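Side-chain contacts in cytochrome C (PDB 5LO9), which carries four covalently bound c-type haems and probably passes electrons between thiosulfate, oxidised to tetrathionate at one of them, and an electron acceptor: residues E70-P74 with V75-A79; A300-M303 with W304-W307; H125-G128 with G129-A132; W464-A467 with A468-A472. One frame throughout, in Å; residues are numbered along the deposited sequence.

In the fold
From the N terminus, interaction 1 comes first, where helix 66-71 gives way through a short corner to helix 74-86, beside the first haem. Interaction 3 follows, a tight glycine-rich turn just after helix 121-125 at the second haem, its centre about 28 Å from that of interaction 1. Interaction 2 lies in the loop leading into the short helix 304-307, over the haem next to the thiosulfate, and interaction 4 is the last turns of helix 460-470 beside the remaining haem. Each is local and closes only a turn, so they run in series without nesting or crossing. No two touch; each belongs to the surroundings of a different haem.

Interaction 1. Residues E70-P74 with V75-A79; sequences ERLTP and VDIAA
Thr73 and Asp76 meet where the chain turns out of helix 66-71 and into helix 74-86, their CA atoms 5.0 Å apart. The first backbone bonds of the new helix run from Ile77 N to Thr73 O (2.9 Å) and from Ala78 N to Pro74 O (3.1 Å). Thr73 is the N-cap: with OG1 set between its own backbone N and carbonyl carbon (chi1 61°), the hydroxyl oxygen accepts from Asp76 N at 3.2 Å. The carboxylate of Asp76 bends back to the same hydroxyl, OD2 lying 3.0 Å from Thr73 OG1, while its OD1 makes a salt bridge to Arg4 of helix 2-10. Before the cap, Leu72 sends its CB against Ile77 CG1 at 3.7 Å, and its CD2 reaches Asp76 CB. Leu72 and Ile77 both pack on Ile52 of helix 45-57, and Leu72 also touches the haem. The contact thus divides into a polar cap, where the threonine hydroxyl receives an N-H of the helix's first turn, and an apolar pair packed against helix 45-57. The negative charge of Asp76 at the helix start probably suits the helix dipole, and Arg4 would balance it.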
loop_
_atom_site.group_PDB
_atom_site.type_symbol
_atom_site.label_atom_id
_atom_site.label_comp_id
_atom_site.label_asym_id
_atom_site.label_seq_id
_atom_site.Cartn_x
_atom_site.Cartn_y
_atom_site.Cartn_z
ATOM N N GLU A 70 58.913 -2.264 21.688
ATOM C CA GLU A 70 60.193 -2.154 20.978
ATOM C C GLU A 70 61.163 -3.276 21.358
ATOM O O GLU A 70 61.993 -3.680 20.528
ATOM C CB GLU A 70 60.833 -0.779 21.214
ATOM C CG GLU A 70 61.687 -0.647 22.487
ATOM C CD GLU A 70 62.450 0.688 22.610
ATOM O OE1 GLU A 70 63.017 1.194 21.583
ATOM O OE2 GLU A 70 62.478 1.204 23.766
ATOM N N ARG A 71 61.028 -3.834 22.563
ATOM C CA ARG A 71 61.936 -4.863 23.022
ATOM C C ARG A 71 61.675 -6.229 22.408
ATOM O O ARG A 71 62.506 -7.120 22.569
ATOM C CB ARG A 71 61.884 -4.998 24.543
ATOM C CG ARG A 71 63.050 -4.334 25.218
ATOM C CD ARG A 71 62.908 -4.308 26.742
ATOM N NE ARG A 71 63.929 -3.481 27.395
ATOM C CZ ARG A 71 65.245 -3.697 27.312
ATOM N NH1 ARG A 71 65.734 -4.720 26.602
ATOM N NH2 ARG A 71 66.080 -2.881 27.944
ATOM N N LEU A 72 60.570 -6.422 21.704
ATOM C CA LEU A 72 60.268 -7.714 21.100
ATOM C C LEU A 72 61.093 -7.921 19.832
ATOM O O LEU A 72 61.383 -6.975 19.096
ATOM C CB LEU A 72 58.774 -7.812 20.756
ATOM C CG LEU A 72 57.840 -7.759 21.950
ATOM C CD1 LEU A 72 56.432 -7.733 21.432
ATOM C CD2 LEU A 72 58.063 -8.913 22.908
ATOM N N THR A 73 61.515 -9.156 19.606
ATOM C CA THR A 73 62.063 -9.516 18.308
ATOM C C THR A 73 60.921 -9.923 17.407
ATOM O O THR A 73 59.823 -10.198 17.880
ATOM C CB THR A 73 63.064 -10.661 18.439
ATOM O OG1 THR A 73 62.410 -11.827 18.980
ATOM C CG2 THR A 73 64.224 -10.269 19.336
ATOM N N PRO A 74 61.125 -9.927 16.110
ATOM C CA PRO A 74 60.066 -10.418 15.210
ATOM C C PRO A 74 59.533 -11.798 15.586
ATOM O O PRO A 74 58.310 -11.998 15.630
ATOM C CB PRO A 74 60.762 -10.430 13.852
ATOM C CG PRO A 74 61.798 -9.367 13.969
ATOM C CD PRO A 74 62.256 -9.354 15.398
ATOM N N VAL A 75 60.419 -12.748 15.907
ATOM C CA VAL A 75 59.953 -14.077 16.299
ATOM C C VAL A 75 59.129 -13.992 17.587
ATOM O O VAL A 75 58.117 -14.686 17.731
ATOM C CB VAL A 75 61.149 -15.061 16.416
ATOM C CG1 VAL A 75 62.155 -14.614 17.450
ATOM C CG2 VAL A 75 60.698 -16.432 16.733
ATOM N N ASP A 76 59.532 -13.126 18.529
ATOM C CA ASP A 76 58.756 -12.915 19.755
ATOM C C ASP A 76 57.354 -12.364 19.442
ATOM O O ASP A 76 56.356 -12.781 20.041
ATOM C CB ASP A 76 59.516 -11.960 20.692
ATOM C CG ASP A 76 60.700 -12.635 21.451
ATOM O OD1 ASP A 76 60.686 -13.876 21.632
ATOM O OD2 ASP A 76 61.635 -11.907 21.899
ATOM N N ILE A 77 57.274 -11.386 18.539
ATOM C CA ILE A 77 56.001 -10.790 18.120
ATOM C C ILE A 77 55.050 -11.873 17.624
ATOM O O ILE A 77 53.927 -12.035 18.119
ATOM C CB ILE A 77 56.252 -9.718 17.031
ATOM C CG1 ILE A 77 56.925 -8.474 17.623
ATOM C CG2 ILE A 77 55.004 -9.272 16.375
ATOM C CD1 ILE A 77 57.444 -7.497 16.585
ATOM N N ALA A 78 55.496 -12.650 16.647
ATOM C CA ALA A 78 54.637 -13.698 16.118
ATOM C C ALA A 78 54.212 -14.709 17.191
ATOM O O ALA A 78 53.062 -15.156 17.207
ATOM C CB ALA A 78 55.356 -14.367 14.989
ATOM N N ALA A 79 55.086 -15.030 18.138
ATOM C CA ALA A 79 54.706 -16.005 19.154
ATOM C C ALA A 79 53.605 -15.477 20.052
ATOM O O ALA A 79 52.620 -16.186 20.298
ATOM C CB ALA A 79 55.900 -16.390 20.016
#

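Interaction 2. Residues A300-M303 with W304-W307. With HEC (heme c), chain E.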
loop_
_atom_site.group_PDB
_atom_site.type_symbol
_atom_site.label_atom_id
_atom_site.label_comp_id
_atom_site.label_asym_id
_atom_site.label_seq_id
_atom_site.Cartn_x
_atom_site.Cartn_y
_atom_site.Cartn_z
ATOM N N ALA A 300 20.278 6.340 -1.534
ATOM C CA ALA A 300 20.546 4.913 -1.454
ATOM C C ALA A 300 19.228 4.138 -1.486
ATOM O O ALA A 300 18.977 3.266 -0.651
ATOM C CB ALA A 300 21.355 4.572 -0.201
ATOM N N SER A 301 18.359 4.457 -2.468
ATOM C CA SER A 301 16.990 3.931 -2.598
ATOM C C SER A 301 16.297 3.824 -1.252
ATOM O O SER A 301 16.001 2.724 -0.752
ATOM C CB SER A 301 16.944 2.567 -3.263
ATOM O OG SER A 301 17.030 2.744 -4.643
ATOM N N PRO A 302 16.019 4.951 -0.635
ATOM C CA PRO A 302 15.268 4.914 0.608
ATOM C C PRO A 302 13.860 4.380 0.349
ATOM O O PRO A 302 13.277 4.547 -0.730
ATOM C CB PRO A 302 15.287 6.376 1.071
ATOM C CG PRO A 302 15.401 7.171 -0.230
ATOM C CD PRO A 302 16.278 6.317 -1.112
ATOM N N MET A 303 13.326 3.705 1.358
ATOM C CA MET A 303 12.022 3.085 1.228
ATOM C C MET A 303 10.913 4.112 1.314
ATOM O O MET A 303 9.842 3.929 0.716
ATOM C CB MET A 303 11.864 2.029 2.310
ATOM C CG MET A 303 12.799 0.839 2.117
ATOM S SD MET A 303 12.393 -0.200 0.675
ATOM C CE MET A 303 13.531 0.421 -0.562
ATOM N N TRP A 304 11.152 5.209 2.024
ATOM C CA TRP A 304 10.111 6.224 2.109
ATOM C C TRP A 304 9.826 6.840 0.745
ATOM O O TRP A 304 8.694 7.216 0.464
ATOM C CB TRP A 304 10.472 7.313 3.103
ATOM C CG TRP A 304 11.880 7.776 3.101
ATOM C CD1 TRP A 304 12.883 7.359 3.931
ATOM C CD2 TRP A 304 12.440 8.790 2.280
ATOM N NE1 TRP A 304 14.025 8.042 3.665
ATOM C CE2 TRP A 304 13.774 8.940 2.658
ATOM C CE3 TRP A 304 11.937 9.595 1.261
ATOM C CZ2 TRP A 304 14.613 9.854 2.048
ATOM C CZ3 TRP A 304 12.781 10.491 0.648
ATOM C CH2 TRP A 304 14.097 10.613 1.043
ATOM N N ALA A 305 10.811 6.931 -0.131
ATOM C CA ALA A 305 10.502 7.492 -1.435
ATOM C C ALA A 305 9.776 6.495 -2.312
ATOM O O ALA A 305 9.185 6.886 -3.322
ATOM C CB ALA A 305 11.781 7.937 -2.151
ATOM N N ALA A 306 9.809 5.221 -1.942
ATOM C CA ALA A 306 9.211 4.182 -2.758
ATOM C C ALA A 306 7.756 3.944 -2.380
ATOM O O ALA A 306 6.928 3.705 -3.259
ATOM C CB ALA A 306 10.008 2.888 -2.615
ATOM N N TRP A 307 7.429 4.024 -1.090
ATOM C CA TRP A 307 6.066 3.729 -0.659
ATOM C C TRP A 307 5.024 4.536 -1.429
ATOM O O TRP A 307 3.991 3.995 -1.845
ATOM C CB TRP A 307 5.915 4.003 0.834
ATOM C CG TRP A 307 4.538 3.668 1.325
ATOM C CD1 TRP A 307 3.501 4.536 1.613
ATOM C CD2 TRP A 307 4.032 2.361 1.544
ATOM N NE1 TRP A 307 2.400 3.828 1.996
ATOM C CE2 TRP A 307 2.704 2.490 1.968
ATOM C CE3 TRP A 307 4.577 1.086 1.420
ATOM C CZ2 TRP A 307 1.927 1.394 2.289
ATOM C CZ3 TRP A 307 3.790 -0.003 1.732
ATOM C CH2 TRP A 307 2.487 0.158 2.150
HETATM FE FE HEC E . 15.901 -3.454 -3.398
HETATM C CHA HEC E . 14.648 -1.028 -5.609
HETATM C CHB HEC E . 12.942 -3.326 -1.531
HETATM C CHC HEC E . 17.058 -6.081 -1.342
HETATM C CHD HEC E . 18.953 -3.292 -4.972
HETATM N NA HEC E . 14.135 -2.363 -3.552
HETATM C C1A HEC E . 13.833 -1.475 -4.493
HETATM C C2A HEC E . 12.486 -0.884 -4.333
HETATM C C3A HEC E . 11.983 -1.542 -3.140
HETATM C C4A HEC E . 13.081 -2.450 -2.723
HETATM C CMA HEC E . 10.667 -1.312 -2.489
HETATM C CAA HEC E . 11.840 0.178 -5.185
HETATM C CBA HEC E . 12.529 1.512 -4.919
HETATM C CGA HEC E . 11.828 2.656 -5.633
HETATM O O1A HEC E . 12.074 3.813 -5.224
HETATM O O2A HEC E . 11.053 2.422 -6.610
HETATM N NB HEC E . 15.167 -4.515 -1.757
HETATM C C1B HEC E . 13.970 -4.307 -1.166
HETATM C C2B HEC E . 13.719 -5.219 -0.045
HETATM C C3B HEC E . 14.926 -6.032 0.003
HETATM C C4B HEC E . 15.746 -5.516 -1.109
HETATM C CMB HEC E . 12.533 -5.266 0.851
HETATM C CAB HEC E . 15.221 -7.147 0.952
HETATM C CBB HEC E . 14.204 -8.257 0.690
HETATM N NC HEC E . 17.688 -4.516 -3.201
HETATM C C1C HEC E . 17.971 -5.495 -2.328
HETATM C C2C HEC E . 19.374 -5.962 -2.410
HETATM C C3C HEC E . 19.928 -5.137 -3.497
HETATM C C4C HEC E . 18.793 -4.272 -3.894
HETATM C CMC HEC E . 20.016 -7.039 -1.574
HETATM C CAC HEC E . 21.332 -5.077 -4.068
HETATM C CBC HEC E . 21.839 -6.436 -4.435
HETATM N ND HEC E . 16.639 -2.361 -5.012
HETATM C C1D HEC E . 17.874 -2.448 -5.482
HETATM C C2D HEC E . 18.118 -1.545 -6.621
HETATM C C3D HEC E . 16.838 -0.850 -6.849
HETATM C C4D HEC E . 16.007 -1.464 -5.777
HETATM C CMD HEC E . 19.410 -1.441 -7.355
HETATM C CAD HEC E . 16.461 0.207 -7.872
HETATM C CBD HEC E . 16.670 -0.193 -9.349
HETATM C CGD HEC E . 15.858 -1.379 -9.909
HETATM O O1D HEC E . 15.831 -2.516 -9.348
HETATM O O2D HEC E . 15.240 -1.198 -10.993
#
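Pro302 lays the CB-CG edge of its ring over one face of the Trp304 indole, with CB 3.6 Å from the centroid of the five-membered ring and 25° off its normal, a CH-pi contact. CB is displaced toward the rim of the indole, close to the NE1 and CE2 atoms, and CG follows on over the six-membered ring, 3.6 Å from CZ2 of Trp304. Trp304 can fold back under the proline because its CG sits between the backbone N and the carbonyl carbon (chi1 41°). The indole N-H is spent on Arg296 O, which fixes how the ring is turned, and Phe244 meets the ring as well. Pro302 CG also comes near Ala305 CB, 4.2 Å away.

The chain here enters the short, weakly bonded helix 304-307, and Met303 O takes two N-H groups at its start. Trp307 N approaches nearly in line with the carbonyl, whereas Ala306 N, also 3.0 Å from Met303 O, stands well above the carbonyl plane. This stretch forms part of the pocket of the haem joined to the chain through Cys287 and Cys290, with His291 as an axial ligand. The Met303 side chain bends at both chi2 and chi3 and puts its CE 3.6 Å from C3A of the porphyrin, while its SD approaches the CMA methyl. Met303 SD is 6.3 Å from the haem iron, too far to be a ligand in this model. Ala306 CB reaches the propionate oxygen O1A of the haem at 3.5 Å, and Ser301 O accepts from ND1 of His291.

Interaction 3. Residues H125-G128 with G129-A132; sequences HGPG and GVGA. With HEC (heme c), chain D.
His125 runs from a CB on the last turn of helix 121-125 to an imidazole aimed at the haem, while its backbone oxygen takes Gly131 N, closing the turn that follows. From CB, CG stands anti to the carbonyl carbon (chi1 -75°), which carries the ring away from the turn. ND1, on the side remote from the metal, is hydrogen-bonded to Pro137 O, which fixes the ring's rotation. CD2 and CE1 flank the tip and lie 3.3 Å from NC and 3.1 Å from NA of the porphyrin respectively. NE2 binds the iron at 2.1 Å, and Met167 SD supplies the other axial ligand.

This is the His of a CXXCH haem-binding motif, with Cys121 and Cys124, followed directly by a glycine-rich turn. The bond from Gly131 N to His125 O is 2.9 Å long. Gly126 O receives Gly129 N and Pro127 O receives Val130 N, with both of these donors above the carbonyl plane. Gly126, Gly128, Gly129 and Gly131 all have positive phi, which suits glycine. Val130 CG2 lies 3.1 Å from Pro127 O and 4.1 Å from Pro127 CD, the two side chains crossing at about a right angle. Both rest on Val415 of strand 413-415.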
loop_
_atom_site.group_PDB
_atom_site.type_symbol
_atom_site.label_atom_id
_atom_site.label_comp_id
_atom_site.label_asym_id
_atom_site.label_seq_id
_atom_site.Cartn_x
_atom_site.Cartn_y
_atom_site.Cartn_z
ATOM N N HIS A 125 32.598 -3.176 12.784
ATOM C CA HIS A 125 33.134 -3.960 13.897
ATOM C C HIS A 125 32.345 -5.229 14.181
ATOM O O HIS A 125 32.641 -5.936 15.152
ATOM C CB HIS A 125 33.216 -3.109 15.164
ATOM C CG HIS A 125 34.358 -2.135 15.142
ATOM N ND1 HIS A 125 35.646 -2.500 15.466
ATOM C CD2 HIS A 125 34.415 -0.824 14.800
ATOM C CE1 HIS A 125 36.443 -1.454 15.339
ATOM N NE2 HIS A 125 35.720 -0.426 14.938
ATOM N N GLY A 126 31.384 -5.563 13.341
ATOM C CA GLY A 126 30.709 -6.817 13.479
ATOM C C GLY A 126 29.588 -6.782 14.490
ATOM O O GLY A 126 29.400 -5.812 15.237
ATOM N N PRO A 127 28.817 -7.865 14.519
ATOM C CA PRO A 127 27.644 -7.920 15.399
ATOM C C PRO A 127 28.041 -7.727 16.845
ATOM O O PRO A 127 28.944 -8.388 17.364
ATOM C CB PRO A 127 27.077 -9.323 15.161
ATOM C CG PRO A 127 27.822 -9.893 13.982
ATOM C CD PRO A 127 29.117 -9.158 13.888
ATOM N N GLY A 128 27.366 -6.805 17.491
ATOM C CA GLY A 128 27.660 -6.517 18.876
ATOM C C GLY A 128 29.093 -6.189 19.197
ATOM O O GLY A 128 29.459 -6.208 20.377
ATOM N N GLY A 129 29.877 -5.843 18.168
ATOM C CA GLY A 129 31.287 -5.511 18.300
ATOM C C GLY A 129 32.210 -6.644 18.671
ATOM O O GLY A 129 33.213 -6.427 19.343
ATOM N N VAL A 130 31.907 -7.862 18.236
ATOM C CA VAL A 130 32.812 -8.984 18.464
ATOM C C VAL A 130 33.943 -9.031 17.453
ATOM O O VAL A 130 34.804 -9.913 17.534
ATOM C CB VAL A 130 31.983 -10.283 18.448
ATOM C CG1 VAL A 130 31.001 -10.228 19.555
ATOM C CG2 VAL A 130 31.267 -10.461 17.100
ATOM N N GLY A 131 33.989 -8.092 16.527
ATOM C CA GLY A 131 35.036 -8.075 15.532
ATOM C C GLY A 131 34.552 -8.621 14.205
ATOM O O GLY A 131 33.586 -9.369 14.132
ATOM N N ALA A 132 35.280 -8.241 13.122
ATOM C CA ALA A 132 34.994 -8.638 11.754
ATOM C C ALA A 132 36.304 -8.983 11.059
ATOM O O ALA A 132 36.798 -8.285 10.177
ATOM C CB ALA A 132 34.251 -7.538 10.999
HETATM FE FE HEC D . 36.417 1.495 14.599
HETATM C CHA HEC D . 39.548 0.215 15.439
HETATM C CHB HEC D . 35.902 2.396 17.946
HETATM C CHC HEC D . 33.221 2.649 13.807
HETATM C CHD HEC D . 37.047 0.863 11.232
HETATM N NA HEC D . 37.528 1.319 16.359
HETATM C C1A HEC D . 38.735 0.783 16.485
HETATM C C2A HEC D . 39.268 0.828 17.858
HETATM C C3A HEC D . 38.196 1.493 18.605
HETATM C C4A HEC D . 37.159 1.752 17.570
HETATM C CMA HEC D . 38.194 1.808 20.075
HETATM C CAA HEC D . 40.581 0.330 18.407
HETATM C CBA HEC D . 40.412 -1.102 18.891
HETATM C CGA HEC D . 41.687 -1.615 19.520
HETATM O O1A HEC D . 41.776 -2.834 19.778
HETATM O O2A HEC D . 42.604 -0.795 19.764
HETATM N NB HEC D . 34.853 2.358 15.678
HETATM C C1B HEC D . 34.829 2.631 16.985
HETATM C C2B HEC D . 33.551 3.245 17.427
HETATM C C3B HEC D . 32.770 3.331 16.188
HETATM C C4B HEC D . 33.679 2.757 15.183
HETATM C CMB HEC D . 33.184 3.681 18.818
HETATM C CAB HEC D . 31.376 3.843 15.959
HETATM C CBB HEC D . 31.265 5.259 16.447
HETATM N NC HEC D . 35.324 1.708 12.844
HETATM C C1C HEC D . 34.079 2.156 12.733
HETATM C C2C HEC D . 33.579 2.164 11.344
HETATM C C3C HEC D . 34.711 1.653 10.560
HETATM C C4C HEC D . 35.735 1.411 11.610
HETATM C CMC HEC D . 32.223 2.625 10.905
HETATM C CAC HEC D . 34.847 1.353 9.084
HETATM C CBC HEC D . 34.275 2.329 8.095
HETATM N ND HEC D . 38.002 0.687 13.529
HETATM C C1D HEC D . 38.079 0.542 12.217
HETATM C C2D HEC D . 39.353 -0.057 11.774
HETATM C C3D HEC D . 40.102 -0.264 12.992
HETATM C C4D HEC D . 39.156 0.236 14.028
HETATM C CMD HEC D . 39.785 -0.357 10.394
HETATM C CAD HEC D . 41.487 -0.850 13.121
HETATM C CBD HEC D . 42.556 0.250 13.175
HETATM C CGD HEC D . 43.954 -0.314 13.019
HETATM O O1D HEC D . 44.819 0.171 13.774
HETATM O O2D HEC D . 44.190 -1.227 12.181
#

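Interaction 4. Residues W464-A467 with A468-A472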
loop_
_atom_site.group_PDB
_atom_site.type_symbol
_atom_site.label_atom_id
_atom_site.label_comp_id
_atom_site.label_asym_id
_atom_site.label_seq_id
_atom_site.Cartn_x
_atom_site.Cartn_y
_atom_site.Cartn_z
ATOM N N TRP A 464 31.990 4.153 -12.774
ATOM C CA TRP A 464 31.691 3.338 -13.949
ATOM C C TRP A 464 32.695 2.202 -14.135
ATOM O O TRP A 464 32.315 1.071 -14.451
ATOM C CB TRP A 464 31.702 4.185 -15.208
ATOM C CG TRP A 464 30.522 5.047 -15.451
ATOM C CD1 TRP A 464 30.450 6.391 -15.312
ATOM C CD2 TRP A 464 29.245 4.615 -15.910
ATOM N NE1 TRP A 464 29.205 6.834 -15.660
ATOM C CE2 TRP A 464 28.444 5.755 -16.029
ATOM C CE3 TRP A 464 28.695 3.359 -16.228
ATOM C CZ2 TRP A 464 27.118 5.687 -16.440
ATOM C CZ3 TRP A 464 27.399 3.299 -16.635
ATOM C CH2 TRP A 464 26.618 4.455 -16.743
ATOM N N ASP A 465 33.988 2.483 -13.993
ATOM C CA ASP A 465 34.967 1.423 -14.209
ATOM C C ASP A 465 34.851 0.339 -13.131
ATOM O O ASP A 465 34.903 -0.856 -13.447
ATOM C CB ASP A 465 36.379 2.014 -14.293
ATOM C CG ASP A 465 36.548 2.967 -15.509
ATOM O OD1 ASP A 465 35.772 2.857 -16.490
ATOM O OD2 ASP A 465 37.452 3.842 -15.497
ATOM N N VAL A 466 34.682 0.717 -11.853
ATOM C CA VAL A 466 34.595 -0.319 -10.817
ATOM C C VAL A 466 33.321 -1.124 -10.985
ATOM O O VAL A 466 33.284 -2.325 -10.677
ATOM C CB VAL A 466 34.655 0.231 -9.389
ATOM C CG1 VAL A 466 35.053 -0.918 -8.465
ATOM C CG2 VAL A 466 35.650 1.273 -9.259
ATOM N N ALA A 467 32.238 -0.459 -11.391
ATOM C CA ALA A 467 30.972 -1.151 -11.575
ATOM C C ALA A 467 31.082 -2.190 -12.676
ATOM O O ALA A 467 30.607 -3.326 -12.525
ATOM C CB ALA A 467 29.871 -0.146 -11.885
ATOM N N ALA A 468 31.733 -1.828 -13.783
ATOM C CA ALA A 468 31.946 -2.791 -14.855
ATOM C C ALA A 468 32.875 -3.933 -14.429
ATOM O O ALA A 468 32.670 -5.077 -14.850
ATOM C CB ALA A 468 32.459 -2.077 -16.088
ATOM N N TYR A 469 33.889 -3.667 -13.591
ATOM C CA TYR A 469 34.714 -4.774 -13.105
ATOM C C TYR A 469 33.887 -5.752 -12.270
ATOM O O TYR A 469 33.906 -6.959 -12.511
ATOM C CB TYR A 469 35.902 -4.252 -12.294
ATOM C CG TYR A 469 36.679 -5.320 -11.518
ATOM C CD1 TYR A 469 37.480 -6.236 -12.157
ATOM C CD2 TYR A 469 36.622 -5.395 -10.156
ATOM C CE1 TYR A 469 38.211 -7.218 -11.454
ATOM C CE2 TYR A 469 37.353 -6.382 -9.445
ATOM C CZ TYR A 469 38.138 -7.277 -10.114
ATOM O OH TYR A 469 38.848 -8.230 -9.423
ATOM N N ILE A 470 33.157 -5.245 -11.282
ATOM C CA ILE A 470 32.350 -6.087 -10.391
ATOM C C ILE A 470 31.362 -6.931 -11.184
ATOM O O ILE A 470 31.237 -8.147 -10.987
ATOM C CB ILE A 470 31.598 -5.197 -9.387
ATOM C CG1 ILE A 470 32.492 -4.824 -8.233
ATOM C CG2 ILE A 470 30.319 -5.882 -8.868
ATOM C CD1 ILE A 470 31.942 -3.611 -7.414
ATOM N N ASN A 471 30.592 -6.286 -12.044
ATOM C CA ASN A 471 29.490 -6.960 -12.694
ATOM C C ASN A 471 29.912 -7.714 -13.947
ATOM O O ASN A 471 29.063 -8.072 -14.764
ATOM C CB ASN A 471 28.388 -5.945 -12.991
ATOM C CG ASN A 471 27.584 -5.605 -11.741
ATOM O OD1 ASN A 471 27.381 -6.472 -10.864
ATOM N ND2 ASN A 471 27.114 -4.350 -11.646
ATOM N N ALA A 472 31.200 -7.971 -14.113
ATOM C CA ALA A 472 31.660 -8.821 -15.189
ATOM C C ALA A 472 32.120 -10.168 -14.666
ATOM O O ALA A 472 32.755 -10.927 -15.389
ATOM C CB ALA A 472 32.755 -8.109 -15.969
#
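Trp464 joins the contact through its backbone oxygen and Tyr469 through its backbone N and CB, and both rings find their partners outside it. The indole of Trp464 meets Phe497 with the planes at about 30° and touches Val439 and Asp440 of helix 439-449; its NE1 makes a weak hydrogen bond to Gln383 O. The phenol of Tyr469 meets the His473 ring edge-to-face. Tyr469 has CG anti to the backbone N (chi1 169°), which leads the ring away from 464-467; its CB lies 3.6 Å from Val466 O.

Along the backbone, Trp464 O accepts from Ala468 N, Asp465 O from Tyr469 N, Val466 O from Ile470 N and Ala467 O from Asn471 N, each at 3.0 Å. One turn apart, Val466 CG1 and Ile470 CD1 touch at 4.2 Å, and both residues border the haem; Val466 also packs on Leu397 and Tyr398 of helix 391-401. Ala467 packs on Ala443 of helix 439-449, its small side chain consistent with a close approach.

Two polar side chains are held at their ends. Asp465 forms a salt bridge from OD2 to Arg393, and Asn471, just past the helix, gives ND2 to Met436 O and takes Tyr430 OH on OD1. Helix 460-470, packed against helix 391-401 near the haem-binding Cys402, fits the C-terminal helix of a cytochrome c fold, which classically crosses the N-terminal one beside the haem.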